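Local coordinates for protein toxin-antitoxin system toxin HepN family (Shewanella oneidensis MR-1, PDB 6M6U) that cleaves mRNA as the bacteriostatic toxin of a type VII toxin-antitoxin system and is neutralised by its partner MntA, mostly through tri-AMPylation, at residues 8-11 against 12-16; 50-53 against 54-57; 106-109 against 110-113. All coordinates share one frame; numbering follows the deposited sequence.

Contact 1: residues 8-11 against 12-16; sequences KIAT and IKRCI
R14 bends back over the preceding turn of its helix and lays one face of its guanidinium group above T11 CA. The two side chains slant across each other, and NH2 makes a weak hydrogen bond to T11 OG1 (3.1 Å, 134° at the hydrogen). The bend comes at chi3 (-38°), which turns the flat group back toward the N-terminal end of the helix instead of letting it run outward; R14 NH1 then passes A10 CB at 4.0 Å. The same NH2 also bonds to the hydroxyl of Y104 of the second subunit, a residue that packs on both T11 and C15 and is known to receive the tri-AMP modification, which is absent here. T11 OG1 accepts from R14 NH2 and gives a weak hydrogen bond of its own to the backbone oxygen of N7. On the other branch of the threonine, T11 CG2 lies 3.9 Å from C15 SG.

Within the chain these pairs are i to i+3 (T11 with R14) and i to i+4 (A10 with R14, T11 with C15) along helix 3-23, the first helix of the all-helical HEPN fold. Its backbone ladder is regular, exemplified by R14 N to A10 O at 2.9 Å and 173°.

On another side of the helix, K13 reaches out fully extended beyond CG and crosses I9 at a slant, its NZ 3.8 Å from I9 CG2; the contact is made by the end of the lysine chain. I12 faces the protein interior instead. Its CG1 stands beside the backbone N and rests 3.3 Å from K8 O, while the side chain packs against A49 of helix 33-60 and against F123 and I127 of helix 120-131.

Contact 2: residues 50-53 against 54-57; sequences CIDI and ANHI
I51 lies alongside N55, both side chains pointing the same way, and its CG2 methyl sits 3.4 Å from N55 ND2 and 4.0 Å from N55 CG. The methyl takes that place because it stands anti to the backbone N, while the end of the I51 side chain leads away from the turn. The asparagine keeps CG beside its own backbone N (chi1 -67°), which brings this amide carbon, N55 CG, to 3.2 Å from I51 O. That carbonyl is taken by the backbone instead: N55 N bonds to I51 O at 2.8 Å and is almost perfectly straight, at 179°. N55 OD1 has its hydrogen-bond partners outside this turn, the hydroxyl of S72 and NE2 of Q112 of the antitoxin chain.

On the far side of the helix from this pair, I53 and I57 repeat the side-by-side pairing in purely apolar form, with I53 CG2 3.8 Å from I57 CD1. H56 has its CB 3.2 Å from D52 O, but its ring leads away from the turn.

Around these i to i+4 pairs, I53 meets I5 and I9 of helix 3-23 and I57 meets I130 of helix 120-131. Together they make up a largely buried stretch of helix 33-60 in the HEPN helical bundle, covered by helices 3-23, 69-78, 84-102 and 120-131 and by the antitoxin MntA, with I51 packed beside R97, an active-site residue by similarity.

Contact 3: residues 106-109 against 110-113; sequences ELNL and DIVV
N108 meets the first turn of helix 109-118 through CB, CG and OD1. Its CB faces I111, lying 3.9 Å from both CG1 and CD1 of that isoleucine, and the two side chains cross at about a right angle. At CG the amide begins; this carbon is 4.1 Å from I111 CG1. The tip oxygen OD1 then comes over the start of the helix, where it accepts a weak bond from D110 N (3.4 Å, 136° at the hydrogen) and also lies 3.4 Å from D110 CB. With CG anti to the backbone N (chi1 -167°), the amide swings forward toward the helix and brings OD1 to that N-H. The amide and the D110 carboxylate stand 61° apart in plane, so the flat groups neither stack nor lie level.

N108 is thus the N-cap of helix 109-118, which follows the loop after helix 84-102 and the RX(4)HXY motif. The side-chain oxygen offers a weak acceptor to one of the N-H groups that a helix start leaves without a carbonyl partner, and the backbone oxygen of the same residue takes another: I111 N bonds to N108 O, approaching from above the carbonyl plane. The first i to i+4 bond of this turn runs from V113 N to L109 O.

Below the cap lies the apolar side of the junction. L107 comes in from the loop at about a right angle to V112, and both its methyls face V112 CG2 from one side, CD2 at 3.8 Å and CD1 at 3.9 Å. The leucine also rests on L96, I99 and A100 of helix 84-102 and on I40 of helix 33-60, while F29 touches L109, V112 and V113.

Contacts 1 and 2 touch directly, joining helices 3-23 and 33-60: K8 NZ forms a salt bridge with D52 OD2 at 3.1 Å, and I12 CD1 packs on C50 SG at 3.5 Å. Contact 3 stands apart, its centre 22 Å from that of contact 1 and 26 Å from that of contact 2, on the opposite side of the chain's centre from contact 2. All three border the RX(4)HXY motif differently, with R97 and H102 its active-site residues by similarity. The I51 side chain of contact 2 is about 3 Å from that of R97, and the L107 side chain of contact 3 about 9 Å, whereas contact 1 meets H102 and Y104 of the second subunit.

Contact 1: residues 8-11 against 12-16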
loop_
_atom_site.group_PDB
_atom_site.type_symbol
_atom_site.label_atom_id
_atom_site.label_comp_id
_atom_site.label_asym_id
_atom_site.label_seq_id
_atom_site.Cartn_x
_atom_site.Cartn_y
_atom_site.Cartn_z
ATOM N N LYS B 8 -40.525 8.544 26.240
ATOM C CA LYS B 8 -40.329 9.941 25.867
ATOM C C LYS B 8 -41.544 10.785 26.237
ATOM O O LYS B 8 -41.396 11.936 26.669
ATOM C CB LYS B 8 -40.020 10.056 24.374
ATOM C CG LYS B 8 -38.735 9.359 23.950
ATOM C CD LYS B 8 -37.529 9.876 24.721
ATOM C CE LYS B 8 -36.281 9.069 24.382
ATOM N NZ LYS B 8 -35.065 9.567 25.087
ATOM N N ILE B 9 -42.753 10.232 26.071
ATOM C CA ILE B 9 -43.959 10.901 26.562
ATOM C C ILE B 9 -43.825 11.189 28.049
ATOM O O ILE B 9 -44.018 12.323 28.502
ATOM C CB ILE B 9 -45.210 10.050 26.279
ATOM C CG1 ILE B 9 -45.498 9.955 24.779
ATOM C CG2 ILE B 9 -46.414 10.620 27.022
ATOM C CD1 ILE B 9 -45.524 11.281 24.074
ATOM N N ALA B 10 -43.481 10.159 28.829
ATOM C CA ALA B 10 -43.341 10.325 30.273
ATOM C C ALA B 10 -42.329 11.413 30.614
ATOM O O ALA B 10 -42.531 12.185 31.560
ATOM C CB ALA B 10 -42.936 8.998 30.915
ATOM N N THR B 11 -41.241 11.500 29.845
ATOM C CA THR B 11 -40.216 12.503 30.122
ATOM C C THR B 11 -40.727 13.913 29.851
ATOM O O THR B 11 -40.469 14.831 30.639
ATOM C CB THR B 11 -38.963 12.207 29.298
ATOM O OG1 THR B 11 -38.319 11.046 29.834
ATOM C CG2 THR B 11 -37.994 13.383 29.328
ATOM N N ILE B 12 -41.453 14.108 28.746
ATOM C CA ILE B 12 -42.030 15.418 28.454
ATOM C C ILE B 12 -42.946 15.859 29.590
ATOM O O ILE B 12 -42.897 17.009 30.042
ATOM C CB ILE B 12 -42.777 15.393 27.108
ATOM C CG1 ILE B 12 -41.796 15.153 25.963
ATOM C CG2 ILE B 12 -43.542 16.697 26.898
ATOM C CD1 ILE B 12 -42.452 14.788 24.652
ATOM N N LYS B 13 -43.783 14.940 30.079
ATOM C CA LYS B 13 -44.682 15.268 31.182
ATOM C C LYS B 13 -43.904 15.625 32.442
ATOM O O LYS B 13 -44.148 16.670 33.057
ATOM C CB LYS B 13 -45.638 14.107 31.448
ATOM C CG LYS B 13 -46.746 13.990 30.422
ATOM C CD LYS B 13 -47.516 12.694 30.574
ATOM C CE LYS B 13 -48.676 12.643 29.596
ATOM N NZ LYS B 13 -49.270 11.280 29.509
ATOM N N ARG B 14 -42.959 14.766 32.844
ATOM C CA ARG B 14 -42.147 15.052 34.025
ATOM C C ARG B 14 -41.476 16.412 33.923
ATOM O O ARG B 14 -41.392 17.147 34.912
ATOM C CB ARG B 14 -41.083 13.972 34.225
ATOM C CG ARG B 14 -41.533 12.764 35.019
ATOM C CD ARG B 14 -40.335 12.046 35.631
ATOM N NE ARG B 14 -39.180 12.032 34.734
ATOM C CZ ARG B 14 -39.072 11.258 33.656
ATOM N NH1 ARG B 14 -40.055 10.429 33.327
ATOM N NH2 ARG B 14 -37.982 11.317 32.901
ATOM N N CYS B 15 -41.004 16.773 32.729
ATOM C CA CYS B 15 -40.241 18.006 32.594
ATOM C C CYS B 15 -41.130 19.243 32.493
ATOM O O CYS B 15 -40.706 20.328 32.906
ATOM C CB CYS B 15 -39.316 17.917 31.383
ATOM S SG CYS B 15 -38.084 16.624 31.563
ATOM N N ILE B 16 -42.347 19.116 31.954
ATOM C CA ILE B 16 -43.274 20.250 31.951
ATOM C C ILE B 16 -43.699 20.585 33.374
ATOM O O ILE B 16 -43.769 21.761 33.762
ATOM C CB ILE B 16 -44.497 19.964 31.061
ATOM C CG1 ILE B 16 -44.101 19.938 29.585
ATOM C CG2 ILE B 16 -45.576 21.020 31.278
ATOM C CD1 ILE B 16 -45.278 19.757 28.659
#

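Contact 2: residues 50-53 against 54-57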
loop_
_atom_site.group_PDB
_atom_site.type_symbol
_atom_site.label_atom_id
_atom_site.label_comp_id
_atom_site.label_asym_id
_atom_site.label_seq_id
_atom_site.Cartn_x
_atom_site.Cartn_y
_atom_site.Cartn_z
ATOM N N CYS B 50 -39.140 15.308 22.405
ATOM C CA CYS B 50 -39.964 15.447 21.205
ATOM C C CYS B 50 -39.185 15.080 19.953
ATOM O O CYS B 50 -39.718 14.421 19.052
ATOM C CB CYS B 50 -40.495 16.872 21.086
ATOM S SG CYS B 50 -41.807 17.290 22.248
ATOM N N ILE B 51 -37.925 15.515 19.873
ATOM C CA ILE B 51 -37.101 15.217 18.709
ATOM C C ILE B 51 -36.836 13.719 18.609
ATOM O O ILE B 51 -36.848 13.147 17.512
ATOM C CB ILE B 51 -35.798 16.034 18.774
ATOM C CG1 ILE B 51 -36.113 17.521 18.586
ATOM C CG2 ILE B 51 -34.795 15.552 17.725
ATOM C CD1 ILE B 51 -34.987 18.436 18.986
ATOM N N ASP B 52 -36.614 13.056 19.748
ATOM C CA ASP B 52 -36.371 11.617 19.721
ATOM C C ASP B 52 -37.588 10.864 19.201
ATOM O O ASP B 52 -37.450 9.883 18.463
ATOM C CB ASP B 52 -35.987 11.113 21.112
ATOM C CG ASP B 52 -34.603 11.573 21.544
ATOM O OD1 ASP B 52 -33.858 12.127 20.703
ATOM O OD2 ASP B 52 -34.260 11.373 22.730
ATOM N N ILE B 53 -38.790 11.306 19.580
ATOM C CA ILE B 53 -40.011 10.722 19.030
ATOM C C ILE B 53 -40.047 10.903 17.519
ATOM O O ILE B 53 -40.326 9.963 16.765
ATOM C CB ILE B 53 -41.251 11.348 19.695
ATOM C CG1 ILE B 53 -41.377 10.888 21.148
ATOM C CG2 ILE B 53 -42.511 11.035 18.897
ATOM C CD1 ILE B 53 -42.239 11.800 21.988
ATOM N N ALA B 54 -39.770 12.124 17.060
ATOM C CA ALA B 54 -39.796 12.413 15.632
ATOM C C ALA B 54 -38.783 11.558 14.880
ATOM O O ALA B 54 -39.126 10.898 13.891
ATOM C CB ALA B 54 -39.526 13.899 15.402
ATOM N N ASN B 55 -37.524 11.563 15.338
ATOM C CA ASN B 55 -36.482 10.753 14.709
ATOM C C ASN B 55 -36.877 9.284 14.663
ATOM O O ASN B 55 -36.579 8.582 13.690
ATOM C CB ASN B 55 -35.162 10.910 15.467
ATOM C CG ASN B 55 -34.576 12.302 15.351
ATOM O OD1 ASN B 55 -34.871 13.038 14.407
ATOM N ND2 ASN B 55 -33.730 12.671 16.313
ATOM N N HIS B 56 -37.538 8.802 15.717
ATOM C CA HIS B 56 -37.944 7.403 15.779
ATOM C C HIS B 56 -38.969 7.081 14.698
ATOM O O HIS B 56 -38.816 6.104 13.952
ATOM C CB HIS B 56 -38.496 7.098 17.172
ATOM C CG HIS B 56 -39.121 5.745 17.305
ATOM N ND1 HIS B 56 -38.381 4.601 17.513
ATOM C CD2 HIS B 56 -40.419 5.356 17.288
ATOM C CE1 HIS B 56 -39.195 3.564 17.607
ATOM N NE2 HIS B 56 -40.437 3.995 17.476
ATOM N N ILE B 57 -40.015 7.907 14.591
ATOM C CA ILE B 57 -41.111 7.624 13.669
ATOM C C ILE B 57 -40.644 7.724 12.219
ATOM O O ILE B 57 -41.006 6.889 11.381
ATOM C CB ILE B 57 -42.296 8.565 13.956
ATOM C CG1 ILE B 57 -42.906 8.240 15.322
ATOM C CG2 ILE B 57 -43.348 8.458 12.866
ATOM C CD1 ILE B 57 -43.830 9.303 15.841
#

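Contact 3: residues 106-109 against 110-113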
loop_
_atom_site.group_PDB
_atom_site.type_symbol
_atom_site.label_atom_id
_atom_site.label_comp_id
_atom_site.label_asym_id
_atom_site.label_seq_id
_atom_site.Cartn_x
_atom_site.Cartn_y
_atom_site.Cartn_z
ATOM N N GLU B 106 -27.821 36.667 24.594
ATOM C CA GLU B 106 -28.756 37.197 23.609
ATOM C C GLU B 106 -30.185 36.726 23.834
ATOM O O GLU B 106 -31.081 37.132 23.085
ATOM C CB GLU B 106 -28.310 36.819 22.194
ATOM C CG GLU B 106 -27.104 37.596 21.703
ATOM C CD GLU B 106 -27.142 39.050 22.131
ATOM O OE1 GLU B 106 -26.225 39.475 22.866
ATOM O OE2 GLU B 106 -28.092 39.764 21.743
ATOM N N LEU B 107 -30.423 35.887 24.836
ATOM C CA LEU B 107 -31.769 35.407 25.099
ATOM C C LEU B 107 -32.655 36.548 25.572
ATOM O O LEU B 107 -32.265 37.347 26.430
ATOM C CB LEU B 107 -31.750 34.296 26.147
ATOM C CG LEU B 107 -33.109 33.685 26.500
ATOM C CD1 LEU B 107 -33.753 33.072 25.268
ATOM C CD2 LEU B 107 -32.966 32.652 27.609
ATOM N N ASN B 108 -33.848 36.631 24.995
ATOM C CA ASN B 108 -34.876 37.538 25.488
ATOM C C ASN B 108 -35.726 36.763 26.484
ATOM O O ASN B 108 -36.537 35.915 26.096
ATOM C CB ASN B 108 -35.722 38.097 24.348
ATOM C CG ASN B 108 -36.585 39.260 24.791
ATOM O OD1 ASN B 108 -37.732 39.078 25.201
ATOM N ND2 ASN B 108 -36.028 40.466 24.732
ATOM N N LEU B 109 -35.536 37.057 27.770
ATOM C CA LEU B 109 -36.163 36.270 28.823
ATOM C C LEU B 109 -37.685 36.324 28.769
ATOM O O LEU B 109 -38.343 35.465 29.364
ATOM C CB LEU B 109 -35.664 36.750 30.184
ATOM C CG LEU B 109 -35.376 35.674 31.225
ATOM C CD1 LEU B 109 -34.602 34.515 30.606
ATOM C CD2 LEU B 109 -34.598 36.288 32.369
ATOM N N ASP B 110 -38.260 37.304 28.062
ATOM C CA ASP B 110 -39.712 37.424 28.006
ATOM C C ASP B 110 -40.346 36.403 27.067
ATOM O O ASP B 110 -41.498 36.007 27.281
ATOM C CB ASP B 110 -40.111 38.837 27.582
ATOM C CG ASP B 110 -39.897 39.858 28.685
ATOM O OD1 ASP B 110 -40.180 39.533 29.861
ATOM O OD2 ASP B 110 -39.452 40.985 28.381
ATOM N N ILE B 111 -39.629 35.968 26.026
ATOM C CA ILE B 111 -40.165 34.923 25.157
ATOM C C ILE B 111 -40.177 33.585 25.886
ATOM O O ILE B 111 -41.088 32.770 25.704
ATOM C CB ILE B 111 -39.376 34.841 23.837
ATOM C CG1 ILE B 111 -39.018 36.246 23.328
ATOM C CG2 ILE B 111 -40.193 34.089 22.793
ATOM C CD1 ILE B 111 -38.279 36.244 21.994
ATOM N N VAL B 112 -39.173 33.344 26.735
ATOM C CA VAL B 112 -39.197 32.156 27.586
ATOM C C VAL B 112 -40.413 32.185 28.500
ATOM O O VAL B 112 -41.111 31.176 28.659
ATOM C CB VAL B 112 -37.887 32.040 28.390
ATOM C CG1 VAL B 112 -37.968 30.875 29.372
ATOM C CG2 VAL B 112 -36.695 31.865 27.455
ATOM N N VAL B 113 -40.694 33.343 29.107
ATOM C CA VAL B 113 -41.873 33.465 29.960
ATOM C C VAL B 113 -43.145 33.280 29.140
ATOM O O VAL B 113 -44.075 32.580 29.560
ATOM C CB VAL B 113 -41.861 34.814 30.705
ATOM C CG1 VAL B 113 -43.275 35.234 31.088
ATOM C CG2 VAL B 113 -40.983 34.723 31.944
#